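Local coordinates for protein tyrosine aminotransferase (Leishmania infantum, PDB 4IX8) that probably catalyses the pyridoxal-phosphate-dependent transfer of the amino group of tyrosine to 2-oxoglutarate, at residues T90-D95 with Q325-R330; P107-D112 with R312-I317; Q116-Y121 with V291-L296; T120-F125 with R274-G279. All coordinates share one frame; numbering follows the deposited sequence.

Interaction 1: T90-D95 with Q325-R330; sequences TEAMVD and QEAIAR
The guanidinium of Arg330 meets Asp95 at its edge: CB of Asp95 lies near the guanidinium plane, 3.9 Å from NH1. Glu326 is also at the edge and in plane, one turn back along the same helix. Its OE2 accepts a fairly straight bond from Arg330 NE (2.7 Å, 155°) on the anti side of the carboxylate, and a weak one from NH2.

Deeper in, the contact is apolar. Met93 starts out pointing away from its partner, yet with CG anti to the carbonyl carbon and a bend at chi2 (-93°) both CG (3.5 Å) and SD (3.6 Å) rest on the CB of Ala327. Ala92 packs beside it, its CB 4.2 Å from CB of Ala327. This is helix-helix packing through small residues: the axes of the two segments approach to 8.4 Å, with 129° between their directions. It joins helix 87-99 to helix 322-331 beside the second subunit, whose Arg98 forms a salt bridge with Glu91.

The carboxylate of Asp95 makes no salt bridge to Arg330, since OD2 and NH1 stay 4.9 Å apart. Any attraction is probably modest, and cohesion here rests mainly on close-fitting apolar groups.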
loop_
_atom_site.group_PDB
_atom_site.type_symbol
_atom_site.label_atom_id
_atom_site.label_comp_id
_atom_site.label_asym_id
_atom_site.label_seq_id
_atom_site.Cartn_x
_atom_site.Cartn_y
_atom_site.Cartn_z
ATOM N N THR A 90 14.493 -9.662 -13.149
ATOM C CA THR A 90 13.392 -9.994 -14.045
ATOM C C THR A 90 13.223 -11.511 -14.260
ATOM O O THR A 90 12.111 -12.020 -14.264
ATOM C CB THR A 90 13.603 -9.290 -15.427
ATOM O OG1 THR A 90 13.503 -7.871 -15.216
ATOM C CG2 THR A 90 12.551 -9.713 -16.458
ATOM N N GLU A 91 14.319 -12.242 -14.390
ATOM C CA GLU A 91 14.216 -13.660 -14.674
ATOM C C GLU A 91 13.958 -14.430 -13.364
ATOM O O GLU A 91 13.289 -15.471 -13.372
ATOM C CB GLU A 91 15.489 -14.138 -15.380
ATOM C CG GLU A 91 15.549 -13.785 -16.918
ATOM C CD GLU A 91 14.322 -14.297 -17.725
ATOM O OE1 GLU A 91 13.890 -15.473 -17.524
ATOM O OE2 GLU A 91 13.757 -13.497 -18.520
ATOM N N ALA A 92 14.414 -13.887 -12.231
ATOM C CA ALA A 92 14.009 -14.442 -10.938
ATOM C C ALA A 92 12.484 -14.299 -10.755
ATOM O O ALA A 92 11.822 -15.228 -10.281
ATOM C CB ALA A 92 14.742 -13.774 -9.780
ATOM N N MET A 93 11.907 -13.199 -11.213
ATOM C CA MET A 93 10.471 -13.039 -11.075
ATOM C C MET A 93 9.751 -14.131 -11.875
ATOM O O MET A 93 8.772 -14.737 -11.403
ATOM C CB MET A 93 10.040 -11.653 -11.546
ATOM C CG MET A 93 10.434 -10.556 -10.591
ATOM S SD MET A 93 9.146 -10.159 -9.417
ATOM C CE MET A 93 7.967 -9.401 -10.539
ATOM N N VAL A 94 10.261 -14.372 -13.086
ATOM C CA VAL A 94 9.764 -15.433 -13.959
ATOM C C VAL A 94 9.841 -16.830 -13.297
ATOM O O VAL A 94 8.850 -17.529 -13.231
ATOM C CB VAL A 94 10.568 -15.428 -15.310
ATOM C CG1 VAL A 94 10.308 -16.719 -16.154
ATOM C CG2 VAL A 94 10.246 -14.154 -16.123
ATOM N N ASP A 95 10.998 -17.195 -12.764
ATOM C CA ASP A 95 11.180 -18.477 -12.123
ATOM C C ASP A 95 10.187 -18.596 -10.963
ATOM O O ASP A 95 9.517 -19.632 -10.778
ATOM C CB ASP A 95 12.613 -18.614 -11.601
ATOM C CG ASP A 95 13.659 -18.622 -12.703
ATOM O OD1 ASP A 95 13.354 -18.875 -13.891
ATOM O OD2 ASP A 95 14.834 -18.390 -12.373
ATOM N N GLN A 325 8.849 -10.417 -3.351
ATOM C CA GLN A 325 9.620 -10.671 -2.135
ATOM C C GLN A 325 10.562 -11.856 -2.365
ATOM O O GLN A 325 11.744 -11.789 -2.051
ATOM C CB GLN A 325 8.683 -10.957 -0.942
ATOM C CG GLN A 325 7.976 -9.739 -0.321
ATOM C CD GLN A 325 7.353 -10.053 1.043
ATOM O OE1 GLN A 325 8.071 -10.266 2.026
ATOM N NE2 GLN A 325 6.010 -10.132 1.098
ATOM N N GLU A 326 10.067 -12.936 -2.947
ATOM C CA GLU A 326 10.955 -14.064 -3.230
ATOM C C GLU A 326 11.942 -13.685 -4.344
ATOM O O GLU A 326 13.147 -13.979 -4.230
ATOM C CB GLU A 326 10.133 -15.325 -3.599
ATOM C CG GLU A 326 10.934 -16.560 -4.038
ATOM C CD GLU A 326 11.912 -17.064 -2.998
ATOM O OE1 GLU A 326 11.834 -16.607 -1.837
ATOM O OE2 GLU A 326 12.759 -17.920 -3.337
ATOM N N ALA A 327 11.480 -12.999 -5.388
ATOM C CA ALA A 327 12.401 -12.635 -6.483
ATOM C C ALA A 327 13.554 -11.784 -5.971
ATOM O O ALA A 327 14.712 -11.988 -6.343
ATOM C CB ALA A 327 11.668 -11.889 -7.607
ATOM N N ILE A 328 13.245 -10.865 -5.069
ATOM C CA ILE A 328 14.261 -9.949 -4.548
ATOM C C ILE A 328 15.110 -10.691 -3.525
ATOM O O ILE A 328 16.317 -10.435 -3.402
ATOM C CB ILE A 328 13.615 -8.691 -3.913
ATOM C CG1 ILE A 328 12.987 -7.838 -5.002
ATOM C CG2 ILE A 328 14.639 -7.857 -3.159
ATOM C CD1 ILE A 328 12.048 -6.808 -4.485
ATOM N N ALA A 329 14.497 -11.640 -2.820
ATOM C CA ALA A 329 15.254 -12.456 -1.871
ATOM C C ALA A 329 16.330 -13.265 -2.614
ATOM O O ALA A 329 17.416 -13.516 -2.092
ATOM C CB ALA A 329 14.325 -13.401 -1.100
ATOM N N ARG A 330 16.058 -13.600 -3.861
ATOM C CA ARG A 330 16.987 -14.442 -4.647
ATOM C C ARG A 330 18.112 -13.625 -5.270
ATOM O O ARG A 330 19.173 -14.173 -5.540
ATOM C CB ARG A 330 16.242 -15.184 -5.758
ATOM C CG ARG A 330 15.488 -16.386 -5.271
ATOM C CD ARG A 330 14.674 -17.056 -6.374
ATOM N NE ARG A 330 13.740 -18.019 -5.807
ATOM C CZ ARG A 330 13.018 -18.904 -6.487
ATOM N NH1 ARG A 330 13.118 -19.015 -7.802
ATOM N NH2 ARG A 330 12.182 -19.694 -5.830
#

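Interaction 2: P107-D112 with R312-I317; sequences PTVGAD and RLTQLI
Two threonine hydroxyls form the polar link here, OG1 of Thr108 donating to OG1 of Thr314 at 2.8 Å. Both residues adopt the same first torsion, chi1 64°, which sets each hydroxyl in the crowded position between backbone N and carbonyl carbon and turns each methyl anti to the carbonyl carbon. The two side chains cross obliquely, and the matched torsions bring the oxygens together. Thr314 OG1 is also bonded to the carbonyl of Glu311, one turn earlier, so the hydroxyl that receives the proton of Thr108 is itself anchored to its own backbone.

Carbon atoms pack closely round this link. CB of Thr314 sits 3.2 Å from the carbonyl O of Thr108, while CG2 of Val109, anti to its own carbonyl carbon, comes within 3.4 Å of Thr314 OG1. Gln315 contributes CG, 4.1 Å from Thr108 OG1, and carries its extended chain beyond. The backbone is turned on both sides: type I turns run from Pro107 to Gly110 and from Leu313 to Leu316.

The first turn lies in the connection between helix 87-99 and helix 112-122, where Ala111 is the N-cap, and the backbone of Val109 bonds to Ile142 in strand 140-143. The second continues from helix 304-313. Behind it Leu313 packs on helix 145-157, and the carbonyl of Leu316 bonds to His173 of the second subunit.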
loop_
_atom_site.group_PDB
_atom_site.type_symbol
_atom_site.label_atom_id
_atom_site.label_comp_id
_atom_site.label_asym_id
_atom_site.label_seq_id
_atom_site.Cartn_x
_atom_site.Cartn_y
_atom_site.Cartn_z
ATOM N N PRO A 107 3.766 -13.766 5.560
ATOM C CA PRO A 107 3.585 -13.136 6.870
ATOM C C PRO A 107 3.408 -11.639 6.686
ATOM O O PRO A 107 4.060 -11.106 5.777
ATOM C CB PRO A 107 4.878 -13.473 7.619
ATOM C CG PRO A 107 5.495 -14.667 6.844
ATOM C CD PRO A 107 5.055 -14.474 5.422
ATOM N N THR A 108 2.580 -10.968 7.502
ATOM C CA THR A 108 2.210 -9.581 7.206
ATOM C C THR A 108 3.416 -8.657 7.331
ATOM O O THR A 108 3.405 -7.567 6.854
ATOM C CB THR A 108 1.112 -9.074 8.140
ATOM O OG1 THR A 108 1.604 -9.052 9.485
ATOM C CG2 THR A 108 -0.133 -9.939 8.016
ATOM N N VAL A 109 4.421 -9.114 8.052
ATOM C CA VAL A 109 5.614 -8.358 8.331
ATOM C C VAL A 109 6.695 -8.581 7.254
ATOM O O VAL A 109 7.705 -7.895 7.248
ATOM C CB VAL A 109 6.082 -8.731 9.762
ATOM C CG1 VAL A 109 7.518 -8.482 10.020
ATOM C CG2 VAL A 109 5.266 -7.932 10.744
ATOM N N GLY A 110 6.474 -9.556 6.377
ATOM C CA GLY A 110 7.406 -9.895 5.320
ATOM C C GLY A 110 7.838 -11.349 5.417
ATOM O O GLY A 110 7.782 -11.980 6.480
ATOM N N ALA A 111 8.223 -11.898 4.281
ATOM C CA ALA A 111 8.756 -13.254 4.199
ATOM C C ALA A 111 10.061 -13.325 4.991
ATOM O O ALA A 111 10.894 -12.413 4.892
ATOM C CB ALA A 111 8.987 -13.622 2.773
ATOM N N ASP A 112 10.222 -14.377 5.797
ATOM C CA ASP A 112 11.437 -14.570 6.582
ATOM C C ASP A 112 12.704 -14.394 5.742
ATOM O O ASP A 112 13.642 -13.711 6.173
ATOM C CB ASP A 112 11.494 -15.973 7.197
ATOM C CG ASP A 112 10.492 -16.179 8.311
ATOM O OD1 ASP A 112 9.761 -15.236 8.671
ATOM O OD2 ASP A 112 10.459 -17.305 8.850
ATOM N N ARG A 312 2.296 -4.744 14.375
ATOM C CA ARG A 312 0.870 -4.909 14.515
ATOM C C ARG A 312 0.138 -4.263 13.369
ATOM O O ARG A 312 -0.834 -4.834 12.853
ATOM C CB ARG A 312 0.360 -4.306 15.826
ATOM C CG ARG A 312 0.778 -5.073 17.013
ATOM C CD ARG A 312 0.079 -4.539 18.258
ATOM N NE ARG A 312 0.522 -5.319 19.412
ATOM C CZ ARG A 312 0.064 -5.188 20.642
ATOM N NH1 ARG A 312 -0.855 -4.274 20.919
ATOM N NH2 ARG A 312 0.547 -5.964 21.593
ATOM N N LEU A 313 0.604 -3.077 12.982
ATOM C CA LEU A 313 -0.055 -2.288 11.934
ATOM C C LEU A 313 0.129 -2.849 10.505
ATOM O O LEU A 313 -0.674 -2.535 9.619
ATOM C CB LEU A 313 0.447 -0.838 11.968
ATOM C CG LEU A 313 -0.041 0.022 13.150
ATOM C CD1 LEU A 313 0.481 1.441 13.022
ATOM C CD2 LEU A 313 -1.531 0.074 13.224
ATOM N N THR A 314 1.082 -3.748 10.295
ATOM C CA THR A 314 1.156 -4.424 8.995
ATOM C C THR A 314 -0.048 -5.316 8.787
ATOM O O THR A 314 -0.338 -5.742 7.667
ATOM C CB THR A 314 2.399 -5.295 8.851
ATOM O OG1 THR A 314 2.368 -6.364 9.814
ATOM C CG2 THR A 314 3.637 -4.481 9.018
ATOM N N GLN A 315 -0.761 -5.633 9.859
ATOM C CA GLN A 315 -1.897 -6.535 9.697
ATOM C C GLN A 315 -2.995 -5.881 8.876
ATOM O O GLN A 315 -3.830 -6.566 8.283
ATOM C CB GLN A 315 -2.453 -6.965 11.058
ATOM C CG GLN A 315 -1.432 -7.790 11.860
ATOM C CD GLN A 315 -1.814 -8.054 13.336
ATOM O OE1 GLN A 315 -2.535 -7.268 13.996
ATOM N NE2 GLN A 315 -1.278 -9.144 13.874
ATOM N N LEU A 316 -3.011 -4.558 8.810
ATOM C CA LEU A 316 -4.180 -3.913 8.223
ATOM C C LEU A 316 -4.363 -4.116 6.720
ATOM O O LEU A 316 -5.493 -4.263 6.288
ATOM C CB LEU A 316 -4.155 -2.437 8.549
ATOM C CG LEU A 316 -4.321 -2.188 10.046
ATOM C CD1 LEU A 316 -4.029 -0.750 10.383
ATOM C CD2 LEU A 316 -5.703 -2.572 10.516
ATOM N N ILE A 317 -3.297 -4.098 5.920
ATOM C CA ILE A 317 -3.425 -4.456 4.498
ATOM C C ILE A 317 -2.903 -5.863 4.233
ATOM O O ILE A 317 -3.015 -6.367 3.121
ATOM C CB ILE A 317 -2.700 -3.453 3.576
ATOM C CG1 ILE A 317 -1.177 -3.563 3.696
ATOM C CG2 ILE A 317 -3.217 -2.024 3.907
ATOM C CD1 ILE A 317 -0.472 -2.826 2.589
#

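Interaction 3: Q116-Y121 with V291-L296; sequences QVVSTY and VGWSIL
Val118 is the first residue of 116-121 to meet the strand, and it does so with both methyls over one face of the Trp293 indole. CG1 makes a CH-pi contact with the five-membered ring, 3.7 Å from its centroid and only 3° off the normal. CG2 lies over the six-membered part, with CE3 of Trp293 at 3.7 Å. Since CG1 is anti to the backbone N and CG2 anti to the carbonyl carbon, the forked side chain spans the fused ring. CG1 also touches Ile295, whose CD1 is 4.0 Å away.

One turn later comes Tyr121, CG anti to its backbone N (chi1 166°). Its CE2 approaches Trp293 CZ2 at 4.0 Å, the two side chains crossing at about a right angle. The phenol oxygen is engaged elsewhere, by the carboxylate of Glu254, so what Tyr121 offers the indole is ring carbon.

All four touching residues are buried. Helix 112-122 passes over strand 292-297 at 67°, with 10.2 Å between the segment axes. That strand runs antiparallel to both its neighbours in the large mixed sheet: Trp293 bonds through its backbone to Gly278 of strand 274-279, while Ser294 pairs with Ile141 of strand 140-143.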
loop_
_atom_site.group_PDB
_atom_site.type_symbol
_atom_site.label_atom_id
_atom_site.label_comp_id
_atom_site.label_asym_id
_atom_site.label_seq_id
_atom_site.Cartn_x
_atom_site.Cartn_y
_atom_site.Cartn_z
ATOM N N GLN A 116 15.808 -11.671 6.182
ATOM C CA GLN A 116 17.186 -12.073 6.451
ATOM C C GLN A 116 18.132 -11.488 5.427
ATOM O O GLN A 116 19.230 -11.018 5.767
ATOM C CB GLN A 116 17.299 -13.591 6.462
ATOM C CG GLN A 116 16.868 -14.154 7.800
ATOM C CD GLN A 116 16.307 -15.555 7.717
ATOM O OE1 GLN A 116 16.693 -16.341 6.869
ATOM N NE2 GLN A 116 15.335 -15.854 8.579
ATOM N N VAL A 117 17.688 -11.496 4.173
ATOM C CA VAL A 117 18.504 -11.021 3.054
ATOM C C VAL A 117 18.732 -9.506 3.131
ATOM O O VAL A 117 19.838 -9.034 2.914
ATOM C CB VAL A 117 17.827 -11.426 1.706
ATOM C CG1 VAL A 117 18.297 -10.598 0.574
ATOM C CG2 VAL A 117 18.065 -12.911 1.408
ATOM N N VAL A 118 17.682 -8.754 3.438
ATOM C CA VAL A 118 17.795 -7.307 3.543
ATOM C C VAL A 118 18.767 -6.933 4.635
ATOM O O VAL A 118 19.569 -6.014 4.508
ATOM C CB VAL A 118 16.445 -6.702 3.851
ATOM C CG1 VAL A 118 16.591 -5.301 4.381
ATOM C CG2 VAL A 118 15.566 -6.738 2.627
ATOM N N SER A 119 18.680 -7.667 5.735
ATOM C CA SER A 119 19.559 -7.465 6.869
ATOM C C SER A 119 21.010 -7.669 6.439
ATOM O O SER A 119 21.892 -6.888 6.799
ATOM C CB SER A 119 19.219 -8.437 7.992
ATOM O OG SER A 119 20.140 -8.279 9.050
ATOM N N THR A 120 21.244 -8.722 5.663
ATOM C CA THR A 120 22.588 -9.039 5.174
ATOM C C THR A 120 23.077 -7.965 4.219
ATOM O O THR A 120 24.243 -7.568 4.256
ATOM C CB THR A 120 22.619 -10.371 4.445
ATOM O OG1 THR A 120 22.198 -11.409 5.341
ATOM C CG2 THR A 120 24.016 -10.662 3.904
ATOM N N TYR A 121 22.171 -7.500 3.361
ATOM C CA TYR A 121 22.490 -6.453 2.379
ATOM C C TYR A 121 22.912 -5.143 3.023
ATOM O O TYR A 121 23.906 -4.563 2.626
ATOM C CB TYR A 121 21.283 -6.224 1.462
ATOM C CG TYR A 121 21.301 -4.963 0.616
ATOM C CD1 TYR A 121 21.972 -4.901 -0.607
ATOM C CD2 TYR A 121 20.554 -3.869 0.989
ATOM C CE1 TYR A 121 21.946 -3.713 -1.397
ATOM C CE2 TYR A 121 20.511 -2.725 0.228
ATOM C CZ TYR A 121 21.206 -2.633 -0.942
ATOM O OH TYR A 121 21.117 -1.453 -1.640
ATOM N N VAL A 291 7.481 -2.600 -3.286
ATOM C CA VAL A 291 8.225 -3.260 -2.231
ATOM C C VAL A 291 9.274 -2.296 -1.681
ATOM O O VAL A 291 9.970 -1.643 -2.440
ATOM C CB VAL A 291 8.937 -4.541 -2.747
ATOM C CG1 VAL A 291 9.693 -5.225 -1.610
ATOM C CG2 VAL A 291 7.919 -5.509 -3.402
ATOM N N GLY A 292 9.408 -2.265 -0.365
ATOM C CA GLY A 292 10.429 -1.493 0.321
ATOM C C GLY A 292 10.537 -2.088 1.712
ATOM O O GLY A 292 9.941 -3.117 1.992
ATOM N N TRP A 293 11.274 -1.445 2.595
ATOM C CA TRP A 293 11.449 -1.962 3.924
ATOM C C TRP A 293 11.834 -0.910 4.928
ATOM O O TRP A 293 12.231 0.182 4.549
ATOM C CB TRP A 293 12.528 -3.025 3.914
ATOM C CG TRP A 293 13.905 -2.591 3.341
ATOM C CD1 TRP A 293 14.840 -1.794 3.945
ATOM C CD2 TRP A 293 14.492 -3.002 2.088
ATOM N NE1 TRP A 293 15.948 -1.652 3.127
ATOM C CE2 TRP A 293 15.767 -2.397 1.997
ATOM C CE3 TRP A 293 14.063 -3.810 1.045
ATOM C CZ2 TRP A 293 16.598 -2.552 0.887
ATOM C CZ3 TRP A 293 14.918 -3.977 -0.069
ATOM C CH2 TRP A 293 16.156 -3.353 -0.128
ATOM N N SER A 294 11.753 -1.271 6.209
ATOM C CA SER A 294 12.254 -0.453 7.291
ATOM C C SER A 294 13.134 -1.358 8.159
ATOM O O SER A 294 12.835 -2.537 8.346
ATOM C CB SER A 294 11.104 0.185 8.116
ATOM O OG SER A 294 10.437 -0.804 8.896
ATOM N N ILE A 295 14.216 -0.785 8.678
ATOM C CA ILE A 295 15.158 -1.485 9.556
ATOM C C ILE A 295 15.370 -0.687 10.828
ATOM O O ILE A 295 15.917 0.415 10.774
ATOM C CB ILE A 295 16.531 -1.653 8.916
ATOM C CG1 ILE A 295 16.408 -2.283 7.529
ATOM C CG2 ILE A 295 17.460 -2.479 9.811
ATOM C CD1 ILE A 295 17.696 -2.310 6.755
ATOM N N LEU A 296 15.007 -1.271 11.975
ATOM C CA LEU A 296 15.200 -0.609 13.260
ATOM C C LEU A 296 16.529 -1.038 13.864
ATOM O O LEU A 296 16.807 -2.217 13.940
ATOM C CB LEU A 296 14.060 -0.949 14.229
ATOM C CG LEU A 296 14.192 -0.299 15.628
ATOM C CD1 LEU A 296 14.014 1.169 15.556
ATOM C CD2 LEU A 296 13.192 -0.884 16.565
#

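Interaction 4: T120-F125 with R274-G279; sequences TYWRRF and RLILGG
Apolar packing joins Trp122 to Ile276. The CG2 branch of Ile276 lies 3.4 Å above the indole plane, shifted toward the rim, with its shortest contact to CZ2 of Trp122 at 3.6 Å. The CD1 end of the same isoleucine reaches the indole NE1 at 3.8 Å. The opposite face of the indole takes Phe125, CD2 over its centre, so the ring lies between Ile276 of the strand and Phe125 of its own segment. Where the strand continues, Gly278 presents bare backbone: its CA is 4.5 Å from CH2 of Trp122, an approach eased by the lack of a side chain there.

Polar interactions flank this core. The Trp122 NE1 is bonded to the hydroxyl of Ser264. A water bridges the segments, donating to Tyr121 OH at 2.7 Å and to the carbonyl O of Gly279 at 3.1 Å.

A helix laid on a mixed sheet of mainly parallel strands is characteristic of the large domain of fold-type I pyridoxal-phosphate enzymes. Strand 274-279 ends close to Lys282, the predicted cofactor lysine, which places the contact near the probable cofactor site.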
loop_
_atom_site.group_PDB
_atom_site.type_symbol
_atom_site.label_atom_id
_atom_site.label_comp_id
_atom_site.label_asym_id
_atom_site.label_seq_id
_atom_site.Cartn_x
_atom_site.Cartn_y
_atom_site.Cartn_z
ATOM N N THR A 120 21.244 -8.722 5.663
ATOM C CA THR A 120 22.588 -9.039 5.174
ATOM C C THR A 120 23.077 -7.965 4.219
ATOM O O THR A 120 24.243 -7.568 4.256
ATOM C CB THR A 120 22.619 -10.371 4.445
ATOM O OG1 THR A 120 22.198 -11.409 5.341
ATOM C CG2 THR A 120 24.016 -10.662 3.904
ATOM N N TYR A 121 22.171 -7.500 3.361
ATOM C CA TYR A 121 22.490 -6.453 2.379
ATOM C C TYR A 121 22.912 -5.143 3.023
ATOM O O TYR A 121 23.906 -4.563 2.626
ATOM C CB TYR A 121 21.283 -6.224 1.462
ATOM C CG TYR A 121 21.301 -4.963 0.616
ATOM C CD1 TYR A 121 21.972 -4.901 -0.607
ATOM C CD2 TYR A 121 20.554 -3.869 0.989
ATOM C CE1 TYR A 121 21.946 -3.713 -1.397
ATOM C CE2 TYR A 121 20.511 -2.725 0.228
ATOM C CZ TYR A 121 21.206 -2.633 -0.942
ATOM O OH TYR A 121 21.117 -1.453 -1.640
ATOM N N TRP A 122 22.208 -4.722 4.068
ATOM C CA TRP A 122 22.468 -3.410 4.661
ATOM C C TRP A 122 23.779 -3.416 5.437
ATOM O O TRP A 122 24.337 -2.358 5.722
ATOM C CB TRP A 122 21.326 -2.955 5.585
ATOM C CG TRP A 122 21.222 -1.460 5.500
ATOM C CD1 TRP A 122 21.850 -0.539 6.295
ATOM C CD2 TRP A 122 20.503 -0.705 4.507
ATOM N NE1 TRP A 122 21.544 0.738 5.871
ATOM C CE2 TRP A 122 20.742 0.657 4.762
ATOM C CE3 TRP A 122 19.683 -1.054 3.432
ATOM C CZ2 TRP A 122 20.182 1.660 3.994
ATOM C CZ3 TRP A 122 19.137 -0.050 2.663
ATOM C CH2 TRP A 122 19.385 1.282 2.946
ATOM N N ARG A 123 24.299 -4.611 5.707
ATOM C CA ARG A 123 25.557 -4.764 6.423
ATOM C C ARG A 123 26.725 -4.177 5.671
ATOM O O ARG A 123 27.708 -3.784 6.280
ATOM C CB ARG A 123 25.823 -6.237 6.714
ATOM C CG ARG A 123 24.708 -6.840 7.538
ATOM C CD ARG A 123 25.189 -7.817 8.567
ATOM N NE ARG A 123 24.152 -8.143 9.546
ATOM C CZ ARG A 123 24.318 -9.067 10.486
ATOM N NH1 ARG A 123 25.475 -9.756 10.555
ATOM N NH2 ARG A 123 23.341 -9.304 11.358
ATOM N N ARG A 124 26.604 -4.093 4.350
ATOM C CA ARG A 124 27.687 -3.580 3.528
ATOM C C ARG A 124 27.874 -2.090 3.744
ATOM O O ARG A 124 28.896 -1.532 3.370
ATOM C CB ARG A 124 27.410 -3.871 2.053
ATOM C CG ARG A 124 26.270 -3.006 1.436
ATOM C CD ARG A 124 25.721 -3.564 0.100
ATOM N NE ARG A 124 25.722 -5.036 0.079
ATOM C CZ ARG A 124 25.534 -5.793 -1.001
ATOM N NH1 ARG A 124 25.366 -5.249 -2.200
ATOM N NH2 ARG A 124 25.571 -7.109 -0.891
ATOM N N PHE A 125 26.877 -1.443 4.326
ATOM C CA PHE A 125 26.949 -0.018 4.610
ATOM C C PHE A 125 27.571 0.262 5.973
ATOM O O PHE A 125 27.719 1.431 6.369
ATOM C CB PHE A 125 25.566 0.600 4.541
ATOM C CG PHE A 125 24.967 0.566 3.160
ATOM C CD1 PHE A 125 25.673 1.068 2.073
ATOM C CD2 PHE A 125 23.688 0.043 2.950
ATOM C CE1 PHE A 125 25.129 1.036 0.786
ATOM C CE2 PHE A 125 23.136 0.003 1.645
ATOM C CZ PHE A 125 23.853 0.501 0.570
ATOM N N ARG A 274 17.406 4.291 15.582
ATOM C CA ARG A 274 17.313 4.757 14.200
ATOM C C ARG A 274 16.428 3.845 13.391
ATOM O O ARG A 274 16.604 2.636 13.432
ATOM C CB ARG A 274 18.686 4.781 13.558
ATOM C CG ARG A 274 19.574 5.872 14.040
ATOM C CD ARG A 274 21.015 5.425 14.090
ATOM N NE ARG A 274 21.266 4.494 15.198
ATOM C CZ ARG A 274 22.212 3.551 15.191
ATOM N NH1 ARG A 274 22.994 3.368 14.133
ATOM N NH2 ARG A 274 22.372 2.772 16.235
ATOM N N LEU A 275 15.529 4.416 12.599
ATOM C CA LEU A 275 14.717 3.611 11.674
ATOM C C LEU A 275 15.075 3.999 10.224
ATOM O O LEU A 275 14.853 5.119 9.772
ATOM C CB LEU A 275 13.226 3.807 11.942
ATOM C CG LEU A 275 12.256 2.933 11.158
ATOM C CD1 LEU A 275 12.269 1.520 11.683
ATOM C CD2 LEU A 275 10.824 3.531 11.122
ATOM N N ILE A 276 15.656 3.061 9.513
ATOM C CA ILE A 276 16.122 3.280 8.158
ATOM C C ILE A 276 15.073 2.793 7.190
ATOM O O ILE A 276 14.622 1.667 7.307
ATOM C CB ILE A 276 17.406 2.546 7.925
ATOM C CG1 ILE A 276 18.449 3.054 8.908
ATOM C CG2 ILE A 276 17.876 2.727 6.508
ATOM C CD1 ILE A 276 19.713 2.332 8.858
ATOM N N LEU A 277 14.692 3.646 6.241
ATOM C CA LEU A 277 13.737 3.293 5.179
ATOM C C LEU A 277 14.543 3.166 3.901
ATOM O O LEU A 277 15.396 3.996 3.630
ATOM C CB LEU A 277 12.641 4.351 5.035
ATOM C CG LEU A 277 12.078 4.849 6.380
ATOM C CD1 LEU A 277 10.939 5.813 6.173
ATOM C CD2 LEU A 277 11.608 3.667 7.233
ATOM N N GLY A 278 14.295 2.110 3.128
ATOM C CA GLY A 278 15.044 1.857 1.915
ATOM C C GLY A 278 14.311 0.838 1.092
ATOM O O GLY A 278 13.195 0.462 1.455
ATOM N N GLY A 279 14.909 0.424 -0.024
ATOM C CA GLY A 279 14.293 -0.529 -0.916
ATOM C C GLY A 279 14.989 -0.550 -2.268
ATOM O O GLY A 279 16.080 0.024 -2.438
HETATM O O HOH W 1 19.120 0.318 -1.815
#

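From the N terminus, 90-95 opens the longest loop, which interaction 1 closes last, at 325-330. Next come the starts of interactions 2 and 3, at 107-112 and 116-121, and then 120-125. Closure runs in reverse: 274-279, 291-296, 312-317, then 325-330. Interactions 3 and 4 set out from one shared stretch; both lie within interaction 2, which lies within interaction 1, and none cross. Interactions 3 and 4 fasten helix 112-122 to neighbouring strands of one sheet, their tryptophans touching through Trp293 NE1 and Trp122 CZ3. Interactions 1 and 2, which both touch the second subunit, meet where Gln325 OE1 probably bonds to Ala111 N, linking helix 322-331 to the start of helix 112-122.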